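Putative hemin ABC transport system, membrane protein (Burkholderia cenocepacia J2315, PDB 5B57) probably carries heme across the cytoplasmic membrane as the membrane-spanning permease subunit of an ABC importer of the FecCD family. Local coordinates at residues 71-76 and 102-107; 109-114 and 340-345; 230-235 and 300-305; 344-349 and 358-363. All blocks are in the same frame, centred on the assembly; numbering follows the deposited sequence.

Interaction 1: residues 71-76 and 102-107. With DMU (decyl-beta-D-maltopyranoside), chain E.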
loop_
_atom_site.group_PDB
_atom_site.type_symbol
_atom_site.label_atom_id
_atom_site.label_comp_id
_atom_site.label_asym_id
_atom_site.label_seq_id
_atom_site.Cartn_x
_atom_site.Cartn_y
_atom_site.Cartn_z
ATOM N N LEU A 71 -18.095 36.638 -14.005
ATOM C CA LEU A 71 -19.382 37.318 -13.832
ATOM C C LEU A 71 -19.971 37.786 -15.156
ATOM O O LEU A 71 -21.196 37.896 -15.279
ATOM C CB LEU A 71 -19.234 38.517 -12.905
ATOM C CG LEU A 71 -18.966 38.219 -11.442
ATOM C CD1 LEU A 71 -18.258 39.398 -10.813
ATOM C CD2 LEU A 71 -20.268 37.918 -10.718
ATOM N N CYS A 72 -19.128 38.053 -16.151
ATOM C CA CYS A 72 -19.556 38.605 -17.422
ATOM C C CYS A 72 -19.900 37.569 -18.480
ATOM O O CYS A 72 -20.501 37.951 -19.491
ATOM C CB CYS A 72 -18.470 39.507 -17.973
ATOM S SG CYS A 72 -17.968 40.696 -16.776
ATOM N N VAL A 73 -19.546 36.292 -18.284
ATOM C CA VAL A 73 -19.743 35.300 -19.333
ATOM C C VAL A 73 -20.745 34.200 -18.952
ATOM O O VAL A 73 -20.742 33.152 -19.575
ATOM C CB VAL A 73 -18.402 34.678 -19.762
ATOM C CG1 VAL A 73 -17.593 35.647 -20.637
ATOM C CG2 VAL A 73 -17.629 34.260 -18.531
ATOM N N GLY A 74 -21.633 34.413 -17.984
ATOM C CA GLY A 74 -22.655 33.393 -17.759
ATOM C C GLY A 74 -23.762 33.386 -18.805
ATOM O O GLY A 74 -23.513 33.700 -19.970
ATOM N N ALA A 75 -25.007 33.067 -18.422
ATOM C CA ALA A 75 -26.094 33.148 -19.403
ATOM C C ALA A 75 -26.413 34.588 -19.812
ATOM O O ALA A 75 -26.957 34.789 -20.904
ATOM C CB ALA A 75 -27.357 32.463 -18.886
ATOM N N TYR A 76 -26.095 35.578 -18.958
ATOM C CA TYR A 76 -26.289 37.020 -19.202
ATOM C C TYR A 76 -24.945 37.623 -19.614
ATOM O O TYR A 76 -24.015 37.671 -18.802
ATOM C CB TYR A 76 -26.832 37.689 -17.928
ATOM C CG TYR A 76 -27.027 39.205 -17.948
ATOM C CD1 TYR A 76 -28.168 39.767 -18.500
ATOM C CD2 TYR A 76 -26.088 40.073 -17.374
ATOM C CE1 TYR A 76 -28.358 41.148 -18.518
ATOM C CE2 TYR A 76 -26.274 41.466 -17.388
ATOM C CZ TYR A 76 -27.416 41.989 -17.964
ATOM O OH TYR A 76 -27.648 43.344 -18.003
ATOM N N ASP A 102 -27.297 38.847 -7.826
ATOM C CA ASP A 102 -28.225 37.859 -7.281
ATOM C C ASP A 102 -28.175 36.489 -7.946
ATOM O O ASP A 102 -28.451 35.498 -7.281
ATOM C CB ASP A 102 -29.668 38.365 -7.363
ATOM C CG ASP A 102 -29.992 39.333 -6.283
ATOM O OD1 ASP A 102 -29.136 39.489 -5.382
ATOM O OD2 ASP A 102 -31.102 39.919 -6.334
ATOM N N ILE A 103 -27.856 36.410 -9.232
ATOM C CA ILE A 103 -27.869 35.160 -9.964
ATOM C C ILE A 103 -26.455 34.708 -10.322
ATOM O O ILE A 103 -26.159 33.517 -10.311
ATOM C CB ILE A 103 -28.739 35.274 -11.236
ATOM C CG1 ILE A 103 -29.984 36.128 -10.981
ATOM C CG2 ILE A 103 -29.085 33.903 -11.767
ATOM C CD1 ILE A 103 -30.977 35.532 -9.999
ATOM N N ARG A 104 -25.580 35.645 -10.676
ATOM C CA ARG A 104 -24.245 35.223 -11.065
ATOM C C ARG A 104 -23.329 35.047 -9.852
ATOM O O ARG A 104 -22.805 33.936 -9.660
ATOM C CB ARG A 104 -23.628 36.197 -12.077
ATOM C CG ARG A 104 -23.010 35.464 -13.279
ATOM C CD ARG A 104 -22.327 34.159 -12.885
ATOM N NE ARG A 104 -21.195 33.828 -13.751
ATOM C CZ ARG A 104 -21.095 32.707 -14.459
ATOM N NH1 ARG A 104 -22.065 31.807 -14.410
ATOM N NH2 ARG A 104 -20.025 32.478 -15.212
ATOM N N ALA A 105 -23.116 36.112 -9.052
ATOM C CA ALA A 105 -22.186 36.215 -7.939
ATOM C C ALA A 105 -22.241 34.986 -7.034
ATOM O O ALA A 105 -21.202 34.339 -6.855
ATOM C CB ALA A 105 -22.424 37.504 -7.138
ATOM N N PRO A 106 -23.393 34.599 -6.465
ATOM C CA PRO A 106 -23.377 33.426 -5.572
ATOM C C PRO A 106 -22.813 32.186 -6.232
ATOM O O PRO A 106 -22.222 31.341 -5.557
ATOM C CB PRO A 106 -24.858 33.233 -5.198
ATOM C CG PRO A 106 -25.519 34.509 -5.545
ATOM C CD PRO A 106 -24.772 35.012 -6.753
ATOM N N ARG A 107 -22.968 32.062 -7.545
ATOM C CA ARG A 107 -22.424 30.909 -8.229
ATOM C C ARG A 107 -20.919 31.035 -8.380
ATOM O O ARG A 107 -20.185 30.064 -8.171
ATOM C CB ARG A 107 -23.108 30.754 -9.580
ATOM C CG ARG A 107 -22.502 29.700 -10.432
ATOM C CD ARG A 107 -23.521 29.043 -11.309
ATOM N NE ARG A 107 -22.849 28.140 -12.226
ATOM C CZ ARG A 107 -23.484 27.396 -13.118
ATOM N NH1 ARG A 107 -24.804 27.460 -13.204
ATOM N NH2 ARG A 107 -22.807 26.589 -13.919
HETATM C C1 DMU E . -24.006 37.339 3.398
HETATM C C2 DMU E . -25.289 37.663 2.681
HETATM C C3 DMU E . -25.076 38.859 1.744
HETATM C C4 DMU E . -23.855 38.622 0.808
HETATM O O5 DMU E . -22.694 38.258 1.596
HETATM C C6 DMU E . -22.927 37.058 2.371
HETATM O O7 DMU E . -26.257 39.067 0.966
HETATM O O16 DMU E . -21.733 36.667 3.047
HETATM C C18 DMU E . -21.130 35.529 2.427
HETATM C C19 DMU E . -19.723 35.894 1.991
HETATM C C22 DMU E . -19.113 34.791 1.147
HETATM C C25 DMU E . -17.594 34.937 1.077
HETATM C C28 DMU E . -16.899 33.604 1.363
HETATM C C31 DMU E . -15.768 33.766 2.389
HETATM C C34 DMU E . -14.490 33.059 1.914
HETATM C C37 DMU E . -13.647 32.562 3.102
HETATM C C40 DMU E . -12.657 31.464 2.667
HETATM C C43 DMU E . -11.310 32.053 2.291
HETATM O O49 DMU E . -24.189 36.192 4.242
HETATM O O55 DMU E . -26.329 37.951 3.626
HETATM C C57 DMU E . -23.529 39.868 -0.032
HETATM O O61 DMU E . -24.511 40.020 -1.070
HETATM C C5 DMU E . -28.173 40.342 1.783
HETATM C C7 DMU E . -29.283 39.617 1.026
HETATM C C8 DMU E . -29.336 40.057 -0.437
HETATM C C9 DMU E . -27.963 39.980 -1.074
HETATM O O1 DMU E . -27.056 40.824 -0.357
HETATM C C10 DMU E . -26.844 40.365 0.988
HETATM O O2 DMU E . -30.249 39.212 -1.166
HETATM O O3 DMU E . -27.971 39.700 3.058
HETATM O O4 DMU E . -30.543 39.904 1.652
HETATM C C11 DMU E . -28.026 40.421 -2.524
HETATM O O6 DMU E . -29.353 40.908 -2.819
#
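Gly-74 lies over one face of the Arg-104 guanidinium, its CA 3.6 Å above the plane and offset toward the rim, while the CA of Leu-71 sits at the group's edge, close to its plane. In this FecCD-type helical permease the contact joins the C-terminal end of helix 54-72 and the turn after it to helix 94-128. The Arg-104 chain bends at chi2 (-38°) and again at chi3, carrying the guanidinium back along the 71-74 backbone, where NH2 is hydrogen-bonded to the carbonyl O of Ala-70. On the way its CG passes 3.6 Å from Leu-71 O. Arg-104 was modelled in two conformers, so the placement of its guanidinium is less certain. Leu-71 reaches back across the gap with one methyl: CD2 rests 3.8 Å from Ala-105 N and 4.2 Å from Ala-105 CB. Helix 94-128 is irregular here, with a wider pi-type turn at 102-104 and a kink at Pro-106, whose nitrogen has no hydrogen to donate; Arg-107 N makes just a weak bond, to Arg-104 O. Beyond the kink, Arg-107 forms a salt bridge with Asp-357. At the start of the same segment a maltoside detergent is bound: its O6 hydroxyl donates a 2.9 Å hydrogen bond to Asp-102 OD1.

Interaction 2: residues 109-114 and 340-345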
loop_
_atom_site.group_PDB
_atom_site.type_symbol
_atom_site.label_atom_id
_atom_site.label_comp_id
_atom_site.label_asym_id
_atom_site.label_seq_id
_atom_site.Cartn_x
_atom_site.Cartn_y
_atom_site.Cartn_z
ATOM N N VAL A 109 -18.932 32.854 -6.418
ATOM C CA VAL A 109 -18.394 32.708 -5.064
ATOM C C VAL A 109 -18.433 31.244 -4.611
ATOM O O VAL A 109 -17.488 30.754 -3.988
ATOM C CB VAL A 109 -19.133 33.654 -4.100
ATOM C CG1 VAL A 109 -19.425 33.001 -2.801
ATOM C CG2 VAL A 109 -18.257 34.782 -3.815
ATOM N N LEU A 110 -19.499 30.510 -4.943
ATOM C CA LEU A 110 -19.555 29.108 -4.547
ATOM C C LEU A 110 -18.431 28.317 -5.198
ATOM O O LEU A 110 -17.784 27.497 -4.539
ATOM C CB LEU A 110 -20.923 28.495 -4.890
ATOM C CG LEU A 110 -21.179 27.060 -4.389
ATOM C CD1 LEU A 110 -21.244 26.999 -2.886
ATOM C CD2 LEU A 110 -22.437 26.486 -4.949
ATOM N N ALA A 111 -18.154 28.573 -6.482
ATOM C CA ALA A 111 -17.034 27.896 -7.130
ATOM C C ALA A 111 -15.701 28.183 -6.425
ATOM O O ALA A 111 -14.871 27.286 -6.312
ATOM C CB ALA A 111 -16.949 28.273 -8.604
ATOM N N LEU A 112 -15.479 29.407 -5.929
ATOM C CA LEU A 112 -14.255 29.673 -5.171
ATOM C C LEU A 112 -14.236 28.924 -3.843
ATOM O O LEU A 112 -13.200 28.371 -3.463
ATOM C CB LEU A 112 -14.081 31.172 -4.914
ATOM C CG LEU A 112 -13.843 32.021 -6.147
ATOM C CD1 LEU A 112 -13.792 33.462 -5.755
ATOM C CD2 LEU A 112 -12.567 31.592 -6.831
ATOM N N LEU A 113 -15.361 28.905 -3.112
ATOM C CA LEU A 113 -15.437 28.156 -1.855
ATOM C C LEU A 113 -15.238 26.659 -2.056
ATOM O O LEU A 113 -14.593 26.010 -1.221
ATOM C CB LEU A 113 -16.779 28.394 -1.173
ATOM C CG LEU A 113 -17.032 29.720 -0.474
ATOM C CD1 LEU A 113 -18.350 29.587 0.274
ATOM C CD2 LEU A 113 -15.875 30.056 0.458
ATOM N N VAL A 114 -15.776 26.097 -3.144
ATOM C CA VAL A 114 -15.622 24.669 -3.403
ATOM C C VAL A 114 -14.173 24.344 -3.765
ATOM O O VAL A 114 -13.537 23.476 -3.158
ATOM C CB VAL A 114 -16.602 24.212 -4.504
ATOM C CG1 VAL A 114 -16.126 22.974 -5.154
ATOM C CG2 VAL A 114 -17.958 23.936 -3.916
ATOM N N LEU A 340 -8.986 28.175 -8.563
ATOM C CA LEU A 340 -8.757 28.474 -9.972
ATOM C C LEU A 340 -9.271 27.352 -10.882
ATOM O O LEU A 340 -9.925 27.612 -11.895
ATOM C CB LEU A 340 -7.276 28.757 -10.230
ATOM C CG LEU A 340 -7.037 29.163 -11.681
ATOM C CD1 LEU A 340 -7.859 30.407 -12.064
ATOM C CD2 LEU A 340 -5.574 29.410 -11.904
ATOM N N LEU A 341 -9.016 26.097 -10.527
ATOM C CA LEU A 341 -9.445 25.005 -11.399
ATOM C C LEU A 341 -10.972 24.817 -11.389
ATOM O O LEU A 341 -11.582 24.599 -12.440
ATOM C CB LEU A 341 -8.721 23.707 -11.001
ATOM C CG LEU A 341 -7.213 23.655 -11.287
ATOM C CD1 LEU A 341 -6.560 22.607 -10.414
ATOM C CD2 LEU A 341 -6.927 23.369 -12.753
ATOM N N THR A 342 -11.609 24.874 -10.215
ATOM C CA THR A 342 -13.059 24.675 -10.133
ATOM C C THR A 342 -13.805 25.712 -10.953
ATOM O O THR A 342 -14.742 25.398 -11.696
ATOM C CB THR A 342 -13.511 24.771 -8.682
ATOM O OG1 THR A 342 -12.765 23.844 -7.898
ATOM C CG2 THR A 342 -14.986 24.487 -8.566
ATOM N N LEU A 343 -13.423 26.970 -10.775
ATOM C CA LEU A 343 -14.009 28.060 -11.533
ATOM C C LEU A 343 -13.794 27.873 -13.037
ATOM O O LEU A 343 -14.723 28.031 -13.835
ATOM C CB LEU A 343 -13.384 29.345 -11.012
ATOM C CG LEU A 343 -13.715 30.725 -11.507
ATOM C CD1 LEU A 343 -15.154 31.058 -11.187
ATOM C CD2 LEU A 343 -12.753 31.593 -10.738
ATOM N N ALA A 344 -12.571 27.522 -13.442
ATOM C CA ALA A 344 -12.325 27.180 -14.840
ATOM C C ALA A 344 -13.268 26.076 -15.312
ATOM O O ALA A 344 -13.742 26.104 -16.464
ATOM C CB ALA A 344 -10.866 26.765 -15.025
ATOM N N ALA A 345 -13.565 25.112 -14.425
ATOM C CA ALA A 345 -14.475 24.017 -14.753
ATOM C C ALA A 345 -15.928 24.471 -14.853
ATOM O O ALA A 345 -16.674 23.931 -15.686
ATOM C CB ALA A 345 -14.364 22.900 -13.731
#
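Leu-343 reaches over Ala-111 and meets the end of Leu-112, so one leucine covers two successive residues of the facing helix. With its CG anti to the backbone N (chi1 -179°), it sends CD1 to 4.2 Å from Ala-111 CB and CD2 to 3.9 Å from Leu-112 CD2. The two leucine side chains run obliquely to each other. Leu-112 starts out pointing away from helix 340-345, and its far end bends back to make this methyl contact.

On the other flank Thr-342 uses its methyl branch. CG2 stands 3.6 Å from the carbonyl O of Ala-111 and 3.9 Å from CG1 of Val-114, whose side chain it meets at about a right angle. The chi1 of -55° turns OG1 back toward its own helix, where it is hydrogen-bonded to Gly-338 O. The polar atom is thus satisfied and the apolar branch faces the interface.

With the small Ala-111 at the middle, the segment axes come within 7.9 Å, and they cross at 139°. This is apolar transmembrane packing within a buried core. Helix 54-72 covers one side through Met-63 and Ser-67 on Leu-112 and Met-66 on Leu-343. Helix 283-305 adjoins Val-114 with Leu-301 and Ala-305, and Leu-237, in the loop between helices 223-234 and 242-260, lies against Ala-111.

Interaction 3: residues 230-235 and 300-305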
loop_
_atom_site.group_PDB
_atom_site.type_symbol
_atom_site.label_atom_id
_atom_site.label_comp_id
_atom_site.label_asym_id
_atom_site.label_seq_id
_atom_site.Cartn_x
_atom_site.Cartn_y
_atom_site.Cartn_z
ATOM N N THR A 230 -30.264 12.435 -8.900
ATOM C CA THR A 230 -29.222 12.357 -9.920
ATOM C C THR A 230 -28.630 13.732 -10.199
ATOM O O THR A 230 -27.420 13.845 -10.410
ATOM C CB THR A 230 -29.724 11.710 -11.213
ATOM O OG1 THR A 230 -30.389 12.689 -12.000
ATOM C CG2 THR A 230 -30.676 10.587 -10.935
ATOM N N PHE A 231 -29.443 14.792 -10.195
ATOM C CA PHE A 231 -28.869 16.122 -10.419
ATOM C C PHE A 231 -27.888 16.486 -9.312
ATOM O O PHE A 231 -26.751 16.903 -9.579
ATOM C CB PHE A 231 -29.969 17.179 -10.527
ATOM C CG PHE A 231 -29.516 18.549 -10.101
ATOM C CD1 PHE A 231 -28.844 19.380 -11.008
ATOM C CD2 PHE A 231 -29.732 18.998 -8.784
ATOM C CE1 PHE A 231 -28.413 20.630 -10.623
ATOM C CE2 PHE A 231 -29.285 20.246 -8.383
ATOM C CZ PHE A 231 -28.623 21.076 -9.311
ATOM N N TRP A 232 -28.323 16.352 -8.053
ATOM C CA TRP A 232 -27.446 16.610 -6.913
ATOM C C TRP A 232 -26.211 15.721 -6.959
ATOM O O TRP A 232 -25.124 16.149 -6.573
ATOM C CB TRP A 232 -28.237 16.400 -5.621
ATOM C CG TRP A 232 -27.519 16.697 -4.342
ATOM C CD1 TRP A 232 -27.522 17.879 -3.649
ATOM C CD2 TRP A 232 -26.727 15.785 -3.560
ATOM N NE1 TRP A 232 -26.763 17.763 -2.490
ATOM C CE2 TRP A 232 -26.270 16.488 -2.422
ATOM C CE3 TRP A 232 -26.357 14.449 -3.718
ATOM C CZ2 TRP A 232 -25.481 15.909 -1.477
ATOM C CZ3 TRP A 232 -25.582 13.890 -2.780
ATOM C CH2 TRP A 232 -25.139 14.615 -1.673
ATOM N N SER A 233 -26.354 14.491 -7.455
ATOM C CA SER A 233 -25.251 13.536 -7.498
ATOM C C SER A 233 -24.311 13.751 -8.677
ATOM O O SER A 233 -23.228 13.151 -8.706
ATOM C CB SER A 233 -25.780 12.096 -7.540
ATOM O OG SER A 233 -26.059 11.663 -8.870
ATOM N N LEU A 234 -24.683 14.564 -9.649
ATOM C CA LEU A 234 -23.733 14.931 -10.676
ATOM C C LEU A 234 -22.953 16.195 -10.301
ATOM O O LEU A 234 -21.990 16.553 -10.998
ATOM C CB LEU A 234 -24.459 15.093 -12.014
ATOM C CG LEU A 234 -25.200 13.873 -12.580
ATOM C CD1 LEU A 234 -25.984 14.186 -13.861
ATOM C CD2 LEU A 234 -24.269 12.688 -12.806
ATOM N N GLY A 235 -23.305 16.855 -9.188
ATOM C CA GLY A 235 -22.627 18.089 -8.810
ATOM C C GLY A 235 -23.015 19.317 -9.624
ATOM O O GLY A 235 -22.904 19.328 -10.855
ATOM N N ALA A 300 -19.841 21.056 4.630
ATOM C CA ALA A 300 -20.494 22.270 4.177
ATOM C C ALA A 300 -20.590 22.325 2.662
ATOM O O ALA A 300 -21.592 22.808 2.131
ATOM C CB ALA A 300 -19.743 23.489 4.702
ATOM N N LEU A 301 -19.581 21.825 1.947
ATOM C CA LEU A 301 -19.512 22.057 0.503
ATOM C C LEU A 301 -20.369 21.076 -0.276
ATOM O O LEU A 301 -21.125 21.472 -1.171
ATOM C CB LEU A 301 -18.068 21.968 0.031
ATOM C CG LEU A 301 -17.305 23.191 0.492
ATOM C CD1 LEU A 301 -15.789 23.020 0.323
ATOM C CD2 LEU A 301 -17.845 24.362 -0.298
ATOM N N VAL A 302 -20.231 19.785 0.023
ATOM C CA VAL A 302 -21.084 18.782 -0.591
ATOM C C VAL A 302 -22.541 19.125 -0.351
ATOM O O VAL A 302 -23.396 18.788 -1.168
ATOM C CB VAL A 302 -20.720 17.390 -0.047
ATOM C CG1 VAL A 302 -21.336 16.303 -0.893
ATOM C CG2 VAL A 302 -19.238 17.230 -0.054
ATOM N N SER A 303 -22.840 19.839 0.745
ATOM C CA SER A 303 -24.223 20.139 1.114
ATOM C C SER A 303 -24.920 20.985 0.077
ATOM O O SER A 303 -26.150 20.905 -0.067
ATOM C CB SER A 303 -24.284 20.871 2.451
ATOM O OG SER A 303 -24.205 19.947 3.525
ATOM N N CYS A 304 -24.180 21.804 -0.649
ATOM C CA CYS A 304 -24.825 22.698 -1.577
ATOM C C CYS A 304 -24.202 22.665 -2.956
ATOM O O CYS A 304 -24.619 23.440 -3.826
ATOM C CB CYS A 304 -24.798 24.114 -1.024
ATOM S SG CYS A 304 -23.130 24.604 -0.710
ATOM N N ALA A 305 -23.233 21.786 -3.193
ATOM C CA ALA A 305 -22.693 21.582 -4.526
ATOM C C ALA A 305 -22.907 20.185 -5.075
ATOM O O ALA A 305 -22.865 20.014 -6.299
ATOM C CB ALA A 305 -21.184 21.870 -4.553
#
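Trp-232 has its CG anti to the backbone N (chi1 -177°), and chi2 of 93° turns the indole plane nearly perpendicular to the plane through CA, CB and CG, which brings the NE1-CE2-CZ2 side of the indole to Val-302. CZ2 comes 3.6 Å from Val-302 O and 4.2 Å from Val-302 CG1, with the carbonyl approaching the ring obliquely. Ser-303 O lies near the plane at the ring edge, but its 4.0 Å from NE1 makes this a loose approach. Two conformers of the tryptophan were modelled, so the placement of its ring is less certain.

The second point of contact is backbone to backbone. Gly-235, the first residue past helix 223-234, has a positive phi of 75°. Its CA makes a CH···O contact of 3.2 Å with Ala-305 O. Ala-305 is itself the last residue of its helix, where Leu-301 O accepts from both Cys-304 N and Ala-305 N. The interface therefore brings together two helix C-termini, with short axes 9.7 Å apart at their closest.

Helix 141-154 backs the site, Ala-146 and Ala-149 touching Trp-232 and Ala-145 touching Val-302. Ser-303 turns away, its OG bonded to Gly-299 O and to Pro-170 O of helix 168-188. Toward the dimer interface, Thr-230 and Leu-234 pack on Leu-226 and Gly-215 of the second subunit, respectively.

Interaction 4: residues 344-349 and 358-363; sequences AADLAA and IPLGVL
Leu-360 packs closely against Ala-345 and Asp-346 in the buried part of this contact, whereas Leu-363 and Ala-348 meet on a partly exposed flank. The two segments belong to the last two transmembrane helices of the FecCD fold, 327-352 and 360-378, joined by a short connector, with Pro-359 as the N-cap residue of the second.

On the buried side, which also takes in Ala-349, Leu-360 projects one methyl into the backbone of the facing helix. CD1 lies 3.7 Å from Asp-346 N and 3.8 Å from Ala-345 CB, a placement that follows from CG standing anti to the backbone N (chi1 -169°). The Asp-346 side chain crosses that of Leu-360 at about a right angle. Its carboxylate turns to Arg-107, forming a salt bridge through OD2, so a charged pair borders the apolar packing.

Leu-363 spreads over the alanines beside it: its CG is 3.7 Å from Ala-345 O, and CD1 reaches to 4.0 Å from Ala-348 CB. The partly exposed flank is made of Ala-348 and one leucine, Leu-363. Away from helix 327-352, Pro-359 and Val-362 pack on Phe-219 and Leu-216 of the second subunit. At the connector end Ala-349 CB faces Ile-358, 3.3 Å from its O and 4.0 Å from its CB.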
loop_
_atom_site.group_PDB
_atom_site.type_symbol
_atom_site.label_atom_id
_atom_site.label_comp_id
_atom_site.label_asym_id
_atom_site.label_seq_id
_atom_site.Cartn_x
_atom_site.Cartn_y
_atom_site.Cartn_z
ATOM N N ALA A 344 -12.571 27.522 -13.442
ATOM C CA ALA A 344 -12.325 27.180 -14.840
ATOM C C ALA A 344 -13.268 26.076 -15.312
ATOM O O ALA A 344 -13.742 26.104 -16.464
ATOM C CB ALA A 344 -10.866 26.765 -15.025
ATOM N N ALA A 345 -13.565 25.112 -14.425
ATOM C CA ALA A 345 -14.475 24.017 -14.753
ATOM C C ALA A 345 -15.928 24.471 -14.853
ATOM O O ALA A 345 -16.674 23.931 -15.686
ATOM C CB ALA A 345 -14.364 22.900 -13.731
ATOM N N ASP A 346 -16.366 25.430 -14.004
ATOM C CA ASP A 346 -17.768 25.855 -14.047
ATOM C C ASP A 346 -17.999 26.872 -15.141
ATOM O O ASP A 346 -19.053 26.861 -15.791
ATOM C CB ASP A 346 -18.231 26.426 -12.710
ATOM C CG ASP A 346 -19.763 26.597 -12.638
ATOM O OD1 ASP A 346 -20.480 25.571 -12.671
ATOM O OD2 ASP A 346 -20.249 27.751 -12.530
ATOM N N LEU A 347 -17.024 27.753 -15.355
ATOM C CA LEU A 347 -17.013 28.544 -16.569
ATOM C C LEU A 347 -17.060 27.657 -17.805
ATOM O O LEU A 347 -17.684 28.026 -18.804
ATOM C CB LEU A 347 -15.783 29.421 -16.576
ATOM C CG LEU A 347 -16.083 30.826 -17.023
ATOM C CD1 LEU A 347 -15.285 31.696 -16.109
ATOM C CD2 LEU A 347 -15.636 30.964 -18.460
ATOM N N ALA A 348 -16.414 26.488 -17.767
ATOM C CA ALA A 348 -16.503 25.585 -18.908
ATOM C C ALA A 348 -17.911 25.002 -19.083
ATOM O O ALA A 348 -18.398 24.894 -20.213
ATOM C CB ALA A 348 -15.468 24.477 -18.789
ATOM N N ALA A 349 -18.585 24.612 -17.998
ATOM C CA ALA A 349 -19.900 23.978 -18.155
ATOM C C ALA A 349 -20.924 24.973 -18.703
ATOM O O ALA A 349 -21.657 24.683 -19.656
ATOM C CB ALA A 349 -20.378 23.416 -16.816
ATOM N N ILE A 358 -24.074 21.999 -17.896
ATOM C CA ILE A 358 -23.523 20.640 -17.763
ATOM C C ILE A 358 -23.153 20.387 -16.309
ATOM O O ILE A 358 -22.568 21.280 -15.667
ATOM C CB ILE A 358 -22.338 20.473 -18.690
ATOM C CG1 ILE A 358 -22.756 20.662 -20.148
ATOM C CG2 ILE A 358 -21.657 19.138 -18.460
ATOM C CD1 ILE A 358 -21.589 20.599 -21.063
ATOM N N PRO A 359 -23.440 19.218 -15.762
ATOM C CA PRO A 359 -23.047 18.949 -14.387
ATOM C C PRO A 359 -21.565 19.200 -14.172
ATOM O O PRO A 359 -20.722 18.863 -15.003
ATOM C CB PRO A 359 -23.403 17.468 -14.212
ATOM C CG PRO A 359 -24.622 17.307 -15.106
ATOM C CD PRO A 359 -24.331 18.171 -16.305
ATOM N N LEU A 360 -21.246 19.824 -13.035
ATOM C CA LEU A 360 -19.859 20.158 -12.750
ATOM C C LEU A 360 -19.013 18.905 -12.534
ATOM O O LEU A 360 -17.848 18.854 -12.956
ATOM C CB LEU A 360 -19.790 21.055 -11.517
ATOM C CG LEU A 360 -18.422 21.686 -11.283
ATOM C CD1 LEU A 360 -17.955 22.451 -12.522
ATOM C CD2 LEU A 360 -18.502 22.561 -10.059
ATOM N N GLY A 361 -19.568 17.888 -11.863
ATOM C CA GLY A 361 -18.812 16.668 -11.679
ATOM C C GLY A 361 -18.301 16.108 -12.989
ATOM O O GLY A 361 -17.217 15.524 -13.038
ATOM N N VAL A 362 -19.063 16.295 -14.071
ATOM C CA VAL A 362 -18.638 15.785 -15.369
ATOM C C VAL A 362 -17.384 16.508 -15.822
ATOM O O VAL A 362 -16.437 15.878 -16.308
ATOM C CB VAL A 362 -19.775 15.891 -16.408
ATOM C CG1 VAL A 362 -19.208 16.206 -17.764
ATOM C CG2 VAL A 362 -20.560 14.578 -16.492
ATOM N N LEU A 363 -17.335 17.831 -15.621
ATOM C CA LEU A 363 -16.171 18.611 -16.037
ATOM C C LEU A 363 -14.962 18.352 -15.135
ATOM O O LEU A 363 -13.832 18.231 -15.623
ATOM C CB LEU A 363 -16.526 20.096 -16.069
ATOM C CG LEU A 363 -16.909 20.703 -17.424
ATOM C CD1 LEU A 363 -15.761 20.554 -18.358
ATOM C CD2 LEU A 363 -18.131 20.066 -18.042
#

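In the fold
Interactions 1 and 2 follow one another on helix 94-128, with centres 13 Å apart, and interactions 2 and 4 share Ala-344 and Ala-345 on helix 327-352, with centres 10 Å apart. Interaction 3 is nested in the long chain loop closed by interaction 2 and touches it through Leu-301, Cys-304 and Ala-305. Interaction 4 then comes last along the chain and is joined to interaction 3 by probable backbone hydrogen bonds from Leu-360 and Gly-361 to Gly-235 and Leu-234. The Arg-107 to Asp-346 salt bridge links interactions 1 and 4. Together the four contacts run from the surface contact at the end of helix 54-72 to the segments that meet the second subunit.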